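PDB 4F1J: thrombospondin related anonymous protein from Plasmodium falciparum, which probably mediates adhesion of the malaria parasite to host cells, through extracellular parts that include this magnesium-binding von Willebrand factor A domain. Local coordinates for residues G90-S95 with I125-Q130. Sequence-based numbering, arbitrary orientation. Where two conformers were deposited one is given.
Sequences GRTNLS and IPDSIQ. With MG (magnesium ion), chain H; EDO (1,2-ethanediol), chain O.
Asp127 swings its carboxylate to the side of its own backbone N (chi1 -67°), while Arg91 tucks CG between its backbone N and carbonyl carbon and then runs extended to NE, which carries CB, CG and CD past OD2 of Asp127; the arginine is long enough to bring NH1 back to it. That single oxygen is gripped twice, from opposite faces of the carboxylate: Arg91 NH1 gives a salt bridge to Asp127 OD2 at 2.8 Å, in the guanidinium plane, and Thr92 N donates to the same OD2 at 2.7 Å. Asp127 N answers with a nearly straight bond to Thr92 O (3.0 Å, 167°), so one short acid binds both backbone polar groups of Thr92. The other oxygen, OD1, accepts a hydrogen bond from a water that also bonds Thr92 OG1. In the von Willebrand factor A fold, these two loops lead into helices 94-106 and 129-141 at the metal-bearing end of the sheet, where the Thr92 side chain lies beside Ser17, a magnesium ligand of the metal-ion-dependent adhesion site (MIDAS). The short side chain of Ser95 lets OG ligate a separate magnesium ion at 2.1 Å, with Asp131 and four waters completing six ligands. Asn93 OD1 caps Asp96 N, while ND2 bonds Asn56 O. Away from the carboxylate, Pro126, with no backbone N-H to satisfy, offers CG to Leu94 CD2 at 3.7 Å, and Phe159 and Leu163 continue this apolar patch.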
loop_
_atom_site.group_PDB
_atom_site.type_symbol
_atom_site.label_atom_id
_atom_site.label_comp_id
_atom_site.label_asym_id
_atom_site.label_seq_id
_atom_site.Cartn_x
_atom_site.Cartn_y
_atom_site.Cartn_z
ATOM N N GLY A 90 3.457 17.666 -2.188
ATOM C CA GLY A 90 3.713 17.243 -3.551
ATOM C C GLY A 90 2.558 16.522 -4.207
ATOM O O GLY A 90 1.457 16.490 -3.669
ATOM N N ARG A 91 2.837 15.950 -5.371
ATOM C CA ARG A 91 1.799 15.417 -6.260
ATOM C C ARG A 91 1.563 13.927 -6.018
ATOM O O ARG A 91 1.700 13.501 -4.893
ATOM C CB ARG A 91 2.106 15.781 -7.728
ATOM C CG ARG A 91 3.443 15.356 -8.260
ATOM C CD ARG A 91 3.650 15.888 -9.694
ATOM N NE ARG A 91 4.844 15.338 -10.324
ATOM C CZ ARG A 91 4.932 14.116 -10.875
ATOM N NH1 ARG A 91 3.906 13.261 -10.882
ATOM N NH2 ARG A 91 6.065 13.735 -11.440
ATOM N N THR A 92 1.154 13.166 -7.031
ATOM C CA THR A 92 0.738 11.762 -6.820
ATOM C C THR A 92 1.353 10.847 -7.878
ATOM O O THR A 92 0.652 10.365 -8.786
ATOM C CB THR A 92 -0.802 11.652 -6.829
ATOM O OG1 THR A 92 -1.361 12.678 -5.981
ATOM C CG2 THR A 92 -1.279 10.267 -6.383
ATOM N N ASN A 93 2.652 10.601 -7.727
ATOM C CA ASN A 93 3.406 9.815 -8.694
ATOM C C ASN A 93 3.306 8.334 -8.314
ATOM O O ASN A 93 4.296 7.705 -7.928
ATOM C CB ASN A 93 4.850 10.282 -8.714
ATOM C CG ASN A 93 5.638 9.788 -9.924
ATOM O OD1 ASN A 93 5.233 8.889 -10.656
ATOM N ND2 ASN A 93 6.799 10.369 -10.100
ATOM N N LEU A 94 2.103 7.787 -8.457
ATOM C CA LEU A 94 1.866 6.362 -8.201
ATOM C C LEU A 94 2.698 5.494 -9.129
ATOM O O LEU A 94 3.193 4.437 -8.720
ATOM C CB LEU A 94 0.388 6.001 -8.375
ATOM C CG LEU A 94 0.043 4.516 -8.145
ATOM C CD1 LEU A 94 0.428 4.099 -6.755
ATOM C CD2 LEU A 94 -1.441 4.246 -8.431
ATOM N N SER A 95 2.858 5.912 -10.378
ATOM C CA SER A 95 3.575 5.074 -11.336
ATOM C C SER A 95 5.039 4.859 -10.917
ATOM O O SER A 95 5.547 3.753 -11.064
ATOM C CB SER A 95 3.428 5.617 -12.766
ATOM O OG SER A 95 4.042 6.895 -12.898
ATOM N N ILE A 125 -5.964 10.719 -7.270
ATOM C CA ILE A 125 -5.843 10.051 -8.541
ATOM C C ILE A 125 -4.381 10.180 -9.019
ATOM O O ILE A 125 -3.768 11.251 -8.872
ATOM C CB ILE A 125 -6.803 10.703 -9.560
ATOM C CG1 ILE A 125 -8.266 10.550 -9.093
ATOM C CG2 ILE A 125 -6.644 10.056 -10.918
ATOM C CD1 ILE A 125 -9.164 11.628 -9.614
ATOM N N PRO A 126 -3.822 9.123 -9.624
ATOM C CA PRO A 126 -2.461 9.236 -10.097
ATOM C C PRO A 126 -2.287 10.350 -11.133
ATOM O O PRO A 126 -3.195 10.618 -11.924
ATOM C CB PRO A 126 -2.194 7.882 -10.767
ATOM C CG PRO A 126 -3.221 6.992 -10.242
ATOM C CD PRO A 126 -4.397 7.794 -9.910
ATOM N N ASP A 127 -1.119 10.975 -11.118
ATOM C CA ASP A 127 -0.822 12.035 -12.083
ATOM C C ASP A 127 -0.853 11.517 -13.506
ATOM O O ASP A 127 -1.215 12.261 -14.435
ATOM C CB ASP A 127 0.483 12.690 -11.729
ATOM C CG ASP A 127 0.402 13.462 -10.393
ATOM O OD1 ASP A 127 -0.649 14.040 -10.027
ATOM O OD2 ASP A 127 1.405 13.463 -9.713
ATOM N N SER A 128 -0.516 10.237 -13.672
ATOM C CA SER A 128 -0.632 9.553 -14.959
ATOM C C SER A 128 -1.363 8.232 -14.782
ATOM O O SER A 128 -0.764 7.215 -14.423
ATOM C CB SER A 128 0.745 9.333 -15.574
ATOM O OG SER A 128 0.670 8.523 -16.743
ATOM N N ILE A 129 -2.661 8.238 -15.068
ATOM C CA ILE A 129 -3.425 6.990 -15.068
ATOM C C ILE A 129 -2.846 6.009 -16.109
ATOM O O ILE A 129 -2.732 4.809 -15.825
ATOM C CB ILE A 129 -4.958 7.275 -15.177
ATOM C CG1 ILE A 129 -5.418 7.888 -13.861
ATOM C CG2 ILE A 129 -5.766 5.998 -15.488
ATOM C CD1 ILE A 129 -6.725 8.515 -13.910
ATOM N N GLN A 130 -2.426 6.527 -17.261
ATOM C CA GLN A 130 -1.804 5.692 -18.296
ATOM C C GLN A 130 -0.574 4.931 -17.782
ATOM O O GLN A 130 -0.512 3.685 -17.925
ATOM C CB GLN A 130 -1.416 6.529 -19.516
ATOM C CG GLN A 130 -1.079 5.712 -20.761
ATOM C CD GLN A 130 -2.299 5.114 -21.442
ATOM O OE1 GLN A 130 -3.410 5.639 -21.334
ATOM N NE2 GLN A 130 -2.094 4.014 -22.156
HETATM MG MG MG H . 5.461 7.213 -14.482
HETATM C C1 EDO O . -2.066 10.384 -19.618
HETATM O O1 EDO O . -2.366 9.921 -18.298
HETATM C C2 EDO O . -0.730 11.148 -19.721
HETATM O O2 EDO O . 0.332 10.650 -18.881
HETATM O O HOH W 1 -1.350 15.018 -7.576
HETATM O O HOH W 2 6.115 8.721 -13.090
HETATM O O HOH W 3 6.716 5.844 -13.712
HETATM O O HOH W 4 6.993 7.667 -15.825
HETATM O O HOH W 5 4.172 8.613 -15.121
#